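Long-range contacts in OsmC family peroxiredoxin (Aquifex aeolicus, PDB 2E8E), which probably reduces peroxides by way of redox-active thiols, as related members of the OsmC family do, although its own substrate is not established: residues S11-F16 with G28-N33; Y80-I85 with N121-W126; K86-G91 with E127-E132. All coordinates share one frame; numbering follows the deposited sequence.

Contact 1: residues S11-F16 with G28-N33; sequences SSEATF and GEKGLN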
ATOM      1  N   SER A  11       3.583  17.591  -4.282  1.00 25.51           N
ATOM      2  CA  SER A  11       4.519  18.207  -3.341  1.00 29.67           C
ATOM      3  C   SER A  11       5.804  18.632  -4.050  1.00 31.28           C
ATOM      4  O   SER A  11       6.345  19.706  -3.785  1.00 36.05           O
ATOM      5  CB  SER A  11       4.849  17.227  -2.213  1.00 27.82           C
ATOM      6  OG  SER A  11       5.375  16.015  -2.725  1.00 28.92           O
ATOM      7  N   SER A  12       6.294  17.771  -4.933  1.00 32.77           N
ATOM      8  CA  SER A  12       7.490  18.039  -5.723  1.00 32.17           C
ATOM      9  C   SER A  12       7.293  17.289  -7.037  1.00 32.42           C
ATOM     10  O   SER A  12       6.220  16.729  -7.267  1.00 30.47           O
ATOM     11  CB  SER A  12       8.753  17.551  -5.000  1.00 34.74           C
ATOM     12  OG  SER A  12       8.755  16.146  -4.821  1.00 36.32           O
ATOM     13  N   GLU A  13       8.307  17.278  -7.898  1.00 30.53           N
ATOM     14  CA  GLU A  13       8.191  16.593  -9.184  1.00 31.20           C
ATOM     15  C   GLU A  13       7.705  15.157  -9.021  1.00 28.10           C
ATOM     16  O   GLU A  13       8.378  14.332  -8.401  1.00 28.05           O
ATOM     17  CB  GLU A  13       9.538  16.596  -9.920  1.00 34.33           C
ATOM     18  CG  GLU A  13       9.542  15.804 -11.225  1.00 39.09           C
ATOM     19  CD  GLU A  13      10.853  15.927 -11.985  1.00 42.92           C
ATOM     20  OE1 GLU A  13      11.915  15.644 -11.391  1.00 45.60           O
ATOM     21  OE2 GLU A  13      10.820  16.304 -13.176  1.00 44.45           O
ATOM     22  N   ALA A  14       6.532  14.875  -9.581  1.00 26.75           N
ATOM     23  CA  ALA A  14       5.928  13.545  -9.532  1.00 24.00           C
ATOM     24  C   ALA A  14       5.921  12.956  -8.127  1.00 22.84           C
ATOM     25  O   ALA A  14       6.129  11.758  -7.949  1.00 23.09           O
ATOM     26  CB  ALA A  14       6.663  12.604 -10.483  1.00 24.16           C
ATOM     27  N   THR A  15       5.671  13.805  -7.136  1.00 22.38           N
ATOM     28  CA  THR A  15       5.633  13.377  -5.743  1.00 21.46           C
ATOM     29  C   THR A  15       4.412  13.991  -5.078  1.00 20.39           C
ATOM     30  O   THR A  15       4.018  15.113  -5.401  1.00 22.15           O
ATOM     31  CB  THR A  15       6.917  13.798  -5.018  1.00 22.71           C
ATOM     32  OG1 THR A  15       8.043  13.343  -5.779  1.00 24.30           O
ATOM     33  CG2 THR A  15       6.977  13.180  -3.626  1.00 22.82           C
ATOM     34  N   PHE A  16       3.814  13.263  -4.141  1.00 18.60           N
ATOM     35  CA  PHE A  16       2.597  13.730  -3.489  1.00 18.14           C
ATOM     36  C   PHE A  16       2.605  13.717  -1.976  1.00 20.69           C
ATOM     37  O   PHE A  16       3.073  12.758  -1.366  1.00 19.93           O
ATOM     38  CB  PHE A  16       1.419  12.863  -3.940  1.00 19.07           C
ATOM     39  CG  PHE A  16       1.185  12.885  -5.416  1.00 17.36           C
ATOM     40  CD1 PHE A  16       0.244  13.747  -5.966  1.00 18.84           C
ATOM     41  CD2 PHE A  16       1.940  12.083  -6.260  1.00 16.80           C
ATOM     42  CE1 PHE A  16       0.060  13.813  -7.346  1.00 17.41           C
ATOM     43  CE2 PHE A  16       1.767  12.141  -7.644  1.00 18.64           C
ATOM     44  CZ  PHE A  16       0.822  13.011  -8.184  1.00 18.27           C
ATOM     45  N   GLY A  28       6.049   9.035  -3.810  1.00 19.37           N
ATOM     46  CA  GLY A  28       6.255   9.280  -5.222  1.00 21.93           C
ATOM     47  C   GLY A  28       7.710   9.232  -5.628  1.00 24.40           C
ATOM     48  O   GLY A  28       8.551   8.676  -4.928  1.00 24.82           O
ATOM     49  N   GLU A  29       7.999   9.838  -6.773  1.00 25.45           N
ATOM     50  CA  GLU A  29       9.341   9.865  -7.330  1.00 27.75           C
ATOM     51  C   GLU A  29      10.418  10.363  -6.361  1.00 27.14           C
ATOM     52  O   GLU A  29      11.500   9.778  -6.271  1.00 28.20           O
ATOM     53  CB  GLU A  29       9.322  10.720  -8.598  1.00 28.94           C
ATOM     54  CG  GLU A  29      10.544  10.592  -9.476  1.00 34.07           C
ATOM     55  CD  GLU A  29      10.260  11.035 -10.896  1.00 35.56           C
ATOM     56  OE1 GLU A  29       9.422  10.385 -11.558  1.00 37.15           O
ATOM     57  OE2 GLU A  29      10.866  12.028 -11.347  1.00 38.64           O
ATOM     58  N   LYS A  30      10.126  11.437  -5.632  1.00 26.70           N
ATOM     59  CA  LYS A  30      11.098  11.985  -4.689  1.00 27.88           C
ATOM     60  C   LYS A  30      10.743  11.713  -3.234  1.00 26.50           C
ATOM     61  O   LYS A  30      11.295  12.329  -2.324  1.00 28.32           O
ATOM     62  CB  LYS A  30      11.253  13.491  -4.914  1.00 29.58           C
ATOM     63  CG  LYS A  30      11.842  13.835  -6.269  1.00 32.76           C
ATOM     64  CD  LYS A  30      12.044  15.333  -6.429  1.00 35.50           C
ATOM     65  CE  LYS A  30      12.672  15.651  -7.778  1.00 37.36           C
ATOM     66  NZ  LYS A  30      12.993  17.097  -7.921  1.00 39.85           N
ATOM     67  N   GLY A  31       9.813  10.789  -3.020  1.00 25.18           N
ATOM     68  CA  GLY A  31       9.403  10.445  -1.671  1.00 22.86           C
ATOM     69  C   GLY A  31       9.400   8.938  -1.520  1.00 20.57           C
ATOM     70  O   GLY A  31      10.190   8.251  -2.167  1.00 22.06           O
ATOM     71  N   LEU A  32       8.525   8.422  -0.664  1.00 21.10           N
ATOM     72  CA  LEU A  32       8.428   6.980  -0.459  1.00 21.01           C
ATOM     73  C   LEU A  32       7.981   6.328  -1.767  1.00 19.11           C
ATOM     74  O   LEU A  32       7.037   6.791  -2.402  1.00 20.01           O
ATOM     75  CB  LEU A  32       7.413   6.680   0.646  1.00 22.33           C
ATOM     76  CG  LEU A  32       7.783   7.148   2.057  1.00 25.72           C
ATOM     77  CD1 LEU A  32       6.523   7.379   2.877  1.00 27.81           C
ATOM     78  CD2 LEU A  32       8.682   6.104   2.715  1.00 28.34           C
ATOM     79  N   ASN A  33       8.662   5.261  -2.170  1.00 18.25           N
ATOM     80  CA  ASN A  33       8.321   4.567  -3.407  1.00 17.29           C
ATOM     81  C   ASN A  33       6.959   3.886  -3.260  1.00 16.92           C
ATOM     82  O   ASN A  33       6.747   3.123  -2.327  1.00 18.63           O
ATOM     83  CB  ASN A  33       9.402   3.537  -3.738  1.00 19.02           C
ATOM     84  CG  ASN A  33       9.070   2.731  -4.964  1.00 19.89           C
ATOM     85  OD1 ASN A  33       8.536   1.623  -4.871  1.00 18.55           O
ATOM     86  ND2 ASN A  33       9.356   3.296  -6.137  1.00 19.24           N
TER
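The hydroxyl oxygen of T15 is gripped from two directions: K30 N donates to OG1 at 2.8 Å (N-H...O 155°), and OG1 in turn donates to E13 O at 2.8 Å. OG1 stands well above the plane of the E13 carbonyl, so the hydroxyl sits over the E13 peptide and not at a lone pair. OG1 lies beside T15's own backbone N (chi1 -52°), which turns it toward the 28-31 loop, while CG2 lies against G31 N. A second bond, E29 N to A14 O at 2.9 Å, runs next to the first, so two consecutive loop amides are held by the 14-15 corner. G28 has backbone angles that a side chain would not tolerate, and its CA comes to 3.7 Å from A14 O. K30 crosses T15 at about a right angle, its CB 3.3 Å from OG1. Its extended chain carries NZ on to E13 OE1, a looser link, since this salt bridge is long at 3.9 Å. That charge probably offsets the nearness of two carboxylates, E13 OE1 and E29 OE2 being 3.8 Å apart. Y51 of the second subunit packs on A14. A classic bulge sets S11 and S12 together opposite T15, beside the tight turn between strands 3-12 and 15-19. T15 and G28 form an antiparallel non-hydrogen-bonded pair, and a type I turn from G28 to G31 follows, where the last two strands of a three-stranded beta meander end their pairing.

Contact 2: residues Y80-I85 with N121-W126; sequences YEEIEI and NLKISW
N121 begins its strand by donating its backbone N to E81 O at 3.0 Å, from well above the carbonyl plane, and so starts the parallel pairing of a beta-alpha-beta crossover: strand 80-90, helices 95-109 and 111-116, then strand 121-130. The axes of 82-85 and 121-126 are 10° apart, and E82, I83, E84 and I85 pair with N121, L122, K123 and I124. N121 O receives I83 N, while ND2 reaches E82 OE2 through a bridging water. L122 goes to the other face of the sheet, the one bearing I83 and I85. Its CG stands anti to the backbone N (chi1 -171°), and CD1 touches I85 CD1 at 3.8 Å and lies 3.5 Å from I83 O. K123 then returns to the face of the two glutamates. Bent at chi3 (-63°), its chain runs beside E84, pointing the same way, with CE 3.4 Å from E84 CG, and NZ makes a salt bridge of 3.2 Å to E82 OE1. The link from NZ to E84 is long, and K71 is the stronger partner of that carboxylate. E82 OE1 and E84 OE2 are two acceptors only 3.0 Å apart, a closeness that the two lysines probably make tolerable. K123 spends both backbone groups on strand 80-85, N giving to I83 O and O receiving I85 N. I124 packs against helix 95-109, on V102 and T106, and its CA-H points to I85 O. S125 N donates to that same oxygen at 3.0 Å, and a water joins I85 O to S125 OG, the latter at 2.6 Å.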
ATOM      1  N   TYR A  80       3.972  -7.142  -8.991  1.00 16.36           N
ATOM      2  CA  TYR A  80       4.835  -8.130  -8.357  1.00 17.30           C
ATOM      3  C   TYR A  80       4.367  -9.506  -8.822  1.00 17.78           C
ATOM      4  O   TYR A  80       3.224  -9.888  -8.574  1.00 17.78           O
ATOM      5  CB  TYR A  80       4.711  -8.077  -6.832  1.00 16.19           C
ATOM      6  CG  TYR A  80       5.334  -6.866  -6.184  1.00 14.94           C
ATOM      7  CD1 TYR A  80       6.675  -6.550  -6.393  1.00 14.22           C
ATOM      8  CD2 TYR A  80       4.588  -6.057  -5.329  1.00 14.74           C
ATOM      9  CE1 TYR A  80       7.262  -5.458  -5.760  1.00 15.24           C
ATOM     10  CE2 TYR A  80       5.159  -4.962  -4.694  1.00 16.34           C
ATOM     11  CZ  TYR A  80       6.497  -4.669  -4.912  1.00 16.63           C
ATOM     12  OH  TYR A  80       7.064  -3.599  -4.268  1.00 15.63           O
ATOM     13  N   GLU A  81       5.234 -10.251  -9.498  1.00 18.34           N
ATOM     14  CA  GLU A  81       4.857 -11.584  -9.946  1.00 21.64           C
ATOM     15  C   GLU A  81       5.026 -12.532  -8.767  1.00 20.65           C
ATOM     16  O   GLU A  81       4.437 -13.615  -8.724  1.00 21.82           O
ATOM     17  CB  GLU A  81       5.745 -12.042 -11.105  1.00 26.44           C
ATOM     18  CG  GLU A  81       5.744 -11.093 -12.292  1.00 34.72           C
ATOM     19  CD  GLU A  81       5.778 -11.818 -13.626  1.00 37.68           C
ATOM     20  OE1 GLU A  81       6.648 -12.693 -13.815  1.00 42.36           O
ATOM     21  OE2 GLU A  81       4.930 -11.507 -14.488  1.00 42.96           O
ATOM     22  N   GLU A  82       5.828 -12.103  -7.804  1.00 19.67           N
ATOM     23  CA  GLU A  82       6.097 -12.901  -6.620  1.00 19.91           C
ATOM     24  C   GLU A  82       6.338 -11.999  -5.422  1.00 19.59           C
ATOM     25  O   GLU A  82       6.962 -10.949  -5.541  1.00 18.73           O
ATOM     26  CB  GLU A  82       7.329 -13.783  -6.861  1.00 22.76           C
ATOM     27  CG  GLU A  82       7.922 -14.405  -5.609  1.00 27.51           C
ATOM     28  CD  GLU A  82       9.215 -15.157  -5.885  1.00 30.19           C
ATOM     29  OE1 GLU A  82      10.135 -15.071  -5.047  1.00 31.50           O
ATOM     30  OE2 GLU A  82       9.309 -15.837  -6.930  1.00 30.87           O
ATOM     31  N   ILE A  83       5.813 -12.403  -4.271  1.00 18.77           N
ATOM     32  CA  ILE A  83       6.017 -11.652  -3.040  1.00 17.30           C
ATOM     33  C   ILE A  83       6.385 -12.660  -1.966  1.00 18.10           C
ATOM     34  O   ILE A  83       5.619 -13.583  -1.691  1.00 18.97           O
ATOM     35  CB  ILE A  83       4.746 -10.906  -2.574  1.00 17.45           C
ATOM     36  CG1 ILE A  83       4.316  -9.882  -3.625  1.00 17.28           C
ATOM     37  CG2 ILE A  83       5.031 -10.205  -1.238  1.00 18.95           C
ATOM     38  CD1 ILE A  83       3.102  -9.072  -3.228  1.00 19.80           C
ATOM     39  N   GLU A  84       7.566 -12.491  -1.382  1.00 19.04           N
ATOM     40  CA  GLU A  84       8.023 -13.376  -0.320  1.00 20.93           C
ATOM     41  C   GLU A  84       7.869 -12.642   0.995  1.00 18.92           C
ATOM     42  O   GLU A  84       8.284 -11.487   1.117  1.00 19.93           O
ATOM     43  CB  GLU A  84       9.496 -13.738  -0.501  1.00 23.57           C
ATOM     44  CG  GLU A  84       9.809 -14.601  -1.698  1.00 31.86           C
ATOM     45  CD  GLU A  84      11.272 -15.001  -1.729  1.00 36.46           C
ATOM     46  OE1 GLU A  84      11.727 -15.654  -0.764  1.00 39.44           O
ATOM     47  OE2 GLU A  84      11.968 -14.659  -2.708  1.00 40.03           O
ATOM     48  N   ILE A  85       7.271 -13.305   1.979  1.00 17.74           N
ATOM     49  CA  ILE A  85       7.092 -12.690   3.281  1.00 17.07           C
ATOM     50  C   ILE A  85       7.634 -13.642   4.327  1.00 16.57           C
ATOM     51  O   ILE A  85       7.232 -14.807   4.383  1.00 18.40           O
ATOM     52  CB  ILE A  85       5.607 -12.421   3.605  1.00 17.91           C
ATOM     53  CG1 ILE A  85       4.952 -11.614   2.480  1.00 18.96           C
ATOM     54  CG2 ILE A  85       5.503 -11.662   4.921  1.00 19.49           C
ATOM     55  CD1 ILE A  85       3.476 -11.339   2.694  1.00 22.07           C
ATOM     56  N   ASN A 121       2.210 -14.594  -6.894  1.00 24.19           N
ATOM     57  CA  ASN A 121       2.589 -15.850  -6.256  1.00 24.10           C
ATOM     58  C   ASN A 121       3.140 -15.494  -4.885  1.00 23.29           C
ATOM     59  O   ASN A 121       4.172 -14.827  -4.772  1.00 23.65           O
ATOM     60  CB  ASN A 121       3.658 -16.592  -7.068  1.00 24.62           C
ATOM     61  CG  ASN A 121       4.202 -17.814  -6.335  1.00 28.15           C
ATOM     62  OD1 ASN A 121       3.502 -18.435  -5.533  1.00 28.66           O
ATOM     63  ND2 ASN A 121       5.448 -18.172  -6.621  1.00 29.63           N
ATOM     64  N   LEU A 122       2.446 -15.941  -3.845  1.00 21.17           N
ATOM     65  CA  LEU A 122       2.838 -15.639  -2.479  1.00 21.70           C
ATOM     66  C   LEU A 122       3.650 -16.764  -1.842  1.00 23.03           C
ATOM     67  O   LEU A 122       3.241 -17.925  -1.860  1.00 24.26           O
ATOM     68  CB  LEU A 122       1.580 -15.363  -1.652  1.00 23.28           C
ATOM     69  CG  LEU A 122       1.700 -14.814  -0.231  1.00 26.97           C
ATOM     70  CD1 LEU A 122       2.462 -13.494  -0.239  1.00 27.45           C
ATOM     71  CD2 LEU A 122       0.299 -14.617   0.332  1.00 28.66           C
ATOM     72  N   LYS A 123       4.807 -16.413  -1.293  1.00 21.64           N
ATOM     73  CA  LYS A 123       5.671 -17.383  -0.630  1.00 24.22           C
ATOM     74  C   LYS A 123       5.846 -16.924   0.813  1.00 23.45           C
ATOM     75  O   LYS A 123       6.518 -15.926   1.086  1.00 23.52           O
ATOM     76  CB  LYS A 123       7.019 -17.480  -1.348  1.00 25.59           C
ATOM     77  CG  LYS A 123       6.879 -17.879  -2.818  1.00 30.16           C
ATOM     78  CD  LYS A 123       8.154 -18.481  -3.395  1.00 33.96           C
ATOM     79  CE  LYS A 123       9.314 -17.505  -3.399  1.00 36.85           C
ATOM     80  NZ  LYS A 123      10.508 -18.108  -4.066  1.00 38.69           N
ATOM     81  N   ILE A 124       5.227 -17.659   1.730  1.00 22.76           N
ATOM     82  CA  ILE A 124       5.262 -17.324   3.145  1.00 22.13           C
ATOM     83  C   ILE A 124       6.113 -18.277   3.977  1.00 23.25           C
ATOM     84  O   ILE A 124       6.071 -19.493   3.787  1.00 24.49           O
ATOM     85  CB  ILE A 124       3.832 -17.311   3.711  1.00 23.37           C
ATOM     86  CG1 ILE A 124       2.987 -16.297   2.932  1.00 25.80           C
ATOM     87  CG2 ILE A 124       3.849 -16.976   5.193  1.00 23.19           C
ATOM     88  CD1 ILE A 124       1.521 -16.342   3.265  1.00 28.10           C
ATOM     89  N   SER A 125       6.884 -17.711   4.899  1.00 21.82           N
ATOM     90  CA  SER A 125       7.733 -18.499   5.785  1.00 23.40           C
ATOM     91  C   SER A 125       7.797 -17.812   7.139  1.00 23.16           C
ATOM     92  O   SER A 125       7.482 -16.630   7.261  1.00 21.73           O
ATOM     93  CB  SER A 125       9.143 -18.632   5.213  1.00 25.30           C
ATOM     94  OG  SER A 125       9.784 -17.373   5.131  1.00 26.62           O
ATOM     95  N   TRP A 126       8.209 -18.547   8.162  1.00 23.61           N
ATOM     96  CA  TRP A 126       8.295 -17.963   9.488  1.00 24.61           C
ATOM     97  C   TRP A 126       9.283 -18.737  10.335  1.00 26.53           C
ATOM     98  O   TRP A 126       9.665 -19.860  10.000  1.00 26.32           O
ATOM     99  CB  TRP A 126       6.918 -17.972  10.154  1.00 24.65           C
ATOM    100  CG  TRP A 126       6.348 -19.348  10.300  1.00 26.27           C
ATOM    101  CD1 TRP A 126       6.591 -20.236  11.309  1.00 27.72           C
ATOM    102  CD2 TRP A 126       5.482 -20.016   9.376  1.00 27.38           C
ATOM    103  NE1 TRP A 126       5.932 -21.419  11.068  1.00 27.04           N
ATOM    104  CE2 TRP A 126       5.246 -21.312   9.887  1.00 28.53           C
ATOM    105  CE3 TRP A 126       4.888 -19.648   8.161  1.00 29.00           C
ATOM    106  CZ2 TRP A 126       4.437 -22.241   9.227  1.00 28.29           C
ATOM    107  CZ3 TRP A 126       4.084 -20.572   7.505  1.00 29.82           C
ATOM    108  CH2 TRP A 126       3.868 -21.857   8.041  1.00 30.91           C
TER
HETATM  109  O   HOH W   1       7.450 -17.204  -8.572  1.00 32.63           O
HETATM  110  O   HOH W   2       9.174 -16.380   2.766  1.00 31.08           O

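Contact 3: residues K86-G91 with E127-E132; sequences KYVAVG and EVKWEE
This is the outer half of a parallel strand pair, K86-V90 beside E127-W130, at the edge of the mixed sheet, strand 121-130 being one of its two outermost strands within this chain. The evidence is a regular ladder: E127 N to Y87 O, A89 N to E127 O, K129 N to A89 O and G91 N to K129 O, with strand axes 20° apart. The last bond, E131 N to G91 O at 3.0 Å, departs from this pattern, since the donor stands 57° out of the carbonyl plane. One side of the sheet carries charge over valines. K86 bends at its last torsion (58°) and brings NZ into a salt bridge with E127 OE1, on the anti side and well out of the carboxylate plane; the 2.5 Å between K86 NZ and E127 OE1 is unusually short, so the exact length is doubtful. E127 CG lies alongside V88 CG2 at 3.8 Å. Were E127 replaced by alanine, K86 NZ would probably lose its charge partner and V88 CG2 the methylene packed alongside it. Farther on, V90 CG1 sits 3.6 Å from E131 CD; that carboxylate is bound by K62. G91 O lies 3.7 Å above one face of the W130 ring, toward its rim, and G91 adopts backbone angles that suit only glycine. Y87 OH bonds to S46, next to C45, which pairs with C110 in another structure of this protein but not in this reduced form. Two adjacent parallel strands joined through helices 95-109 and 111-116, with L98 of 95-109 packed on A89 and V128, make a beta-alpha-beta crossover.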
ATOM      1  N   LYS A  86       8.551 -13.145   5.148  1.00 17.33           N
ATOM      2  CA  LYS A  86       9.142 -13.948   6.209  1.00 20.68           C
ATOM      3  C   LYS A  86       8.850 -13.291   7.551  1.00 21.47           C
ATOM      4  O   LYS A  86       9.189 -12.125   7.765  1.00 21.38           O
ATOM      5  CB  LYS A  86      10.655 -14.062   6.011  1.00 23.56           C
ATOM      6  CG  LYS A  86      11.359 -14.884   7.079  1.00 29.45           C
ATOM      7  CD  LYS A  86      12.859 -14.932   6.828  1.00 32.47           C
ATOM      8  CE  LYS A  86      13.567 -15.735   7.901  1.00 37.24           C
ATOM      9  NZ  LYS A  86      13.042 -17.125   7.970  1.00 39.69           N
ATOM     10  N   TYR A  87       8.212 -14.041   8.444  1.00 19.19           N
ATOM     11  CA  TYR A  87       7.873 -13.544   9.772  1.00 20.67           C
ATOM     12  C   TYR A  87       8.848 -14.128  10.788  1.00 21.57           C
ATOM     13  O   TYR A  87       9.057 -15.341  10.824  1.00 22.75           O
ATOM     14  CB  TYR A  87       6.465 -13.986  10.170  1.00 21.42           C
ATOM     15  CG  TYR A  87       5.359 -13.523   9.253  1.00 20.94           C
ATOM     16  CD1 TYR A  87       4.612 -12.383   9.549  1.00 20.27           C
ATOM     17  CD2 TYR A  87       5.040 -14.239   8.101  1.00 20.63           C
ATOM     18  CE1 TYR A  87       3.567 -11.971   8.722  1.00 21.63           C
ATOM     19  CE2 TYR A  87       4.002 -13.834   7.269  1.00 19.46           C
ATOM     20  CZ  TYR A  87       3.268 -12.704   7.585  1.00 20.56           C
ATOM     21  OH  TYR A  87       2.226 -12.319   6.774  1.00 21.85           O
ATOM     22  N   VAL A  88       9.433 -13.267  11.612  1.00 20.43           N
ATOM     23  CA  VAL A  88      10.354 -13.719  12.646  1.00 22.68           C
ATOM     24  C   VAL A  88       9.838 -13.217  13.990  1.00 21.93           C
ATOM     25  O   VAL A  88       9.779 -12.010  14.230  1.00 22.83           O
ATOM     26  CB  VAL A  88      11.787 -13.173  12.419  1.00 23.03           C
ATOM     27  CG1 VAL A  88      12.697 -13.602  13.569  1.00 25.97           C
ATOM     28  CG2 VAL A  88      12.341 -13.684  11.094  1.00 24.27           C
ATOM     29  N   ALA A  89       9.436 -14.142  14.857  1.00 22.34           N
ATOM     30  CA  ALA A  89       8.947 -13.761  16.175  1.00 21.91           C
ATOM     31  C   ALA A  89      10.098 -13.976  17.147  1.00 22.39           C
ATOM     32  O   ALA A  89      10.744 -15.022  17.125  1.00 22.89           O
ATOM     33  CB  ALA A  89       7.751 -14.616  16.573  1.00 23.57           C
ATOM     34  N   VAL A  90      10.353 -12.979  17.986  1.00 19.76           N
ATOM     35  CA  VAL A  90      11.444 -13.045  18.952  1.00 21.73           C
ATOM     36  C   VAL A  90      10.896 -13.011  20.369  1.00 21.89           C
ATOM     37  O   VAL A  90      10.117 -12.124  20.712  1.00 23.18           O
ATOM     38  CB  VAL A  90      12.412 -11.845  18.767  1.00 20.83           C
ATOM     39  CG1 VAL A  90      13.574 -11.947  19.741  1.00 22.49           C
ATOM     40  CG2 VAL A  90      12.909 -11.793  17.326  1.00 20.97           C
ATOM     41  N   GLY A  91      11.309 -13.978  21.191  1.00 22.54           N
ATOM     42  CA  GLY A  91      10.850 -14.029  22.568  1.00 23.06           C
ATOM     43  C   GLY A  91      10.506 -15.450  22.971  1.00 22.58           C
ATOM     44  O   GLY A  91      11.041 -16.402  22.413  1.00 23.17           O
ATOM     45  N   GLU A 127       9.699 -18.124  11.434  1.00 25.30           N
ATOM     46  CA  GLU A 127      10.637 -18.765  12.335  1.00 28.35           C
ATOM     47  C   GLU A 127      10.622 -18.051  13.670  1.00 27.56           C
ATOM     48  O   GLU A 127      10.297 -16.865  13.757  1.00 24.63           O
ATOM     49  CB  GLU A 127      12.051 -18.742  11.752  1.00 31.49           C
ATOM     50  CG  GLU A 127      12.691 -17.370  11.689  1.00 36.94           C
ATOM     51  CD  GLU A 127      14.122 -17.422  11.181  1.00 40.71           C
ATOM     52  OE1 GLU A 127      14.327 -17.818  10.014  1.00 42.71           O
ATOM     53  OE2 GLU A 127      15.044 -17.070  11.948  1.00 43.44           O
ATOM     54  N   VAL A 128      10.966 -18.788  14.716  1.00 26.69           N
ATOM     55  CA  VAL A 128      11.006 -18.214  16.043  1.00 26.31           C
ATOM     56  C   VAL A 128      12.431 -18.180  16.553  1.00 26.53           C
ATOM     57  O   VAL A 128      13.237 -19.065  16.261  1.00 25.49           O
ATOM     58  CB  VAL A 128      10.155 -19.033  17.039  1.00 27.37           C
ATOM     59  CG1 VAL A 128      10.386 -18.530  18.455  1.00 30.63           C
ATOM     60  CG2 VAL A 128       8.686 -18.934  16.674  1.00 29.17           C
ATOM     61  N   LYS A 129      12.741 -17.124  17.291  1.00 25.60           N
ATOM     62  CA  LYS A 129      14.042 -16.965  17.906  1.00 26.72           C
ATOM     63  C   LYS A 129      13.692 -16.906  19.379  1.00 26.54           C
ATOM     64  O   LYS A 129      13.185 -15.896  19.869  1.00 25.20           O
ATOM     65  CB  LYS A 129      14.709 -15.665  17.451  1.00 29.95           C
ATOM     66  CG  LYS A 129      15.519 -15.805  16.172  1.00 35.21           C
ATOM     67  CD  LYS A 129      16.735 -16.699  16.400  1.00 39.53           C
ATOM     68  CE  LYS A 129      17.574 -16.840  15.143  1.00 41.57           C
ATOM     69  NZ  LYS A 129      18.786 -17.680  15.380  1.00 44.23           N
ATOM     70  N   TRP A 130      13.923 -18.010  20.078  1.00 26.81           N
ATOM     71  CA  TRP A 130      13.607 -18.070  21.493  1.00 25.90           C
ATOM     72  C   TRP A 130      14.564 -17.213  22.297  1.00 25.79           C
ATOM     73  O   TRP A 130      15.767 -17.483  22.356  1.00 24.79           O
ATOM     74  CB  TRP A 130      13.653 -19.515  21.984  1.00 28.83           C
ATOM     75  CG  TRP A 130      13.074 -19.659  23.344  1.00 30.96           C
ATOM     76  CD1 TRP A 130      13.709 -19.448  24.537  1.00 32.93           C
ATOM     77  CD2 TRP A 130      11.719 -19.989  23.661  1.00 32.84           C
ATOM     78  NE1 TRP A 130      12.830 -19.626  25.578  1.00 34.18           N
ATOM     79  CE2 TRP A 130      11.601 -19.959  25.070  1.00 33.86           C
ATOM     80  CE3 TRP A 130      10.590 -20.306  22.894  1.00 32.74           C
ATOM     81  CZ2 TRP A 130      10.397 -20.234  25.728  1.00 34.64           C
ATOM     82  CZ3 TRP A 130       9.392 -20.581  23.548  1.00 33.13           C
ATOM     83  CH2 TRP A 130       9.307 -20.543  24.952  1.00 34.30           C
ATOM     84  N   GLU A 131      14.019 -16.177  22.923  1.00 25.42           N
ATOM     85  CA  GLU A 131      14.821 -15.260  23.713  1.00 26.59           C
ATOM     86  C   GLU A 131      14.138 -14.815  24.993  1.00 27.94           C
ATOM     87  O   GLU A 131      12.913 -14.710  25.055  1.00 27.16           O
ATOM     88  CB  GLU A 131      15.165 -14.016  22.889  1.00 27.65           C
ATOM     89  CG  GLU A 131      16.112 -14.272  21.742  1.00 27.27           C
ATOM     90  CD  GLU A 131      16.736 -12.996  21.220  1.00 29.29           C
ATOM     91  OE1 GLU A 131      16.894 -12.047  22.020  1.00 29.85           O
ATOM     92  OE2 GLU A 131      17.086 -12.952  20.021  1.00 31.31           O
ATOM     93  N   GLU A 132      14.947 -14.557  26.013  1.00 29.80           N
ATOM     94  CA  GLU A 132      14.442 -14.085  27.292  1.00 32.37           C
ATOM     95  C   GLU A 132      14.821 -12.613  27.422  1.00 33.56           C
ATOM     96  O   GLU A 132      15.565 -12.129  26.539  1.00 33.04           O
ATOM     97  CB  GLU A 132      15.056 -14.880  28.444  1.00 33.23           C
ATOM     98  CG  GLU A 132      14.645 -16.342  28.468  1.00 35.72           C
ATOM     99  CD  GLU A 132      15.225 -17.093  29.650  1.00 38.38           C
ATOM    100  OE1 GLU A 132      14.919 -18.296  29.795  1.00 38.54           O
ATOM    101  OE2 GLU A 132      15.987 -16.482  30.431  1.00 39.52           O
ATOM    102  OXT GLU A 132      14.378 -11.969  28.395  1.00 34.99           O
TER

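From the N terminus, contact 1 closes first: it joins the tip of the 3-12/15-19 hairpin to the loop behind strand 24-28, enclosing only the hairpin of strands 15-19 and 24-28 and leading straight into helix 34-56. Contacts 2 and 3 come later and lie in series with it. They do not nest; their segments alternate along the chain, as expected when one parallel strand pair is cut in two, and they meet directly where S125 O approaches Y87 N. Both close the long loop holding helices 95-109 and 111-116. Contact 1 and contact 3 sit on opposite sides of the chain's centre, about 36 Å apart between centres, whereas contacts 1 and 2 both touch the second subunit.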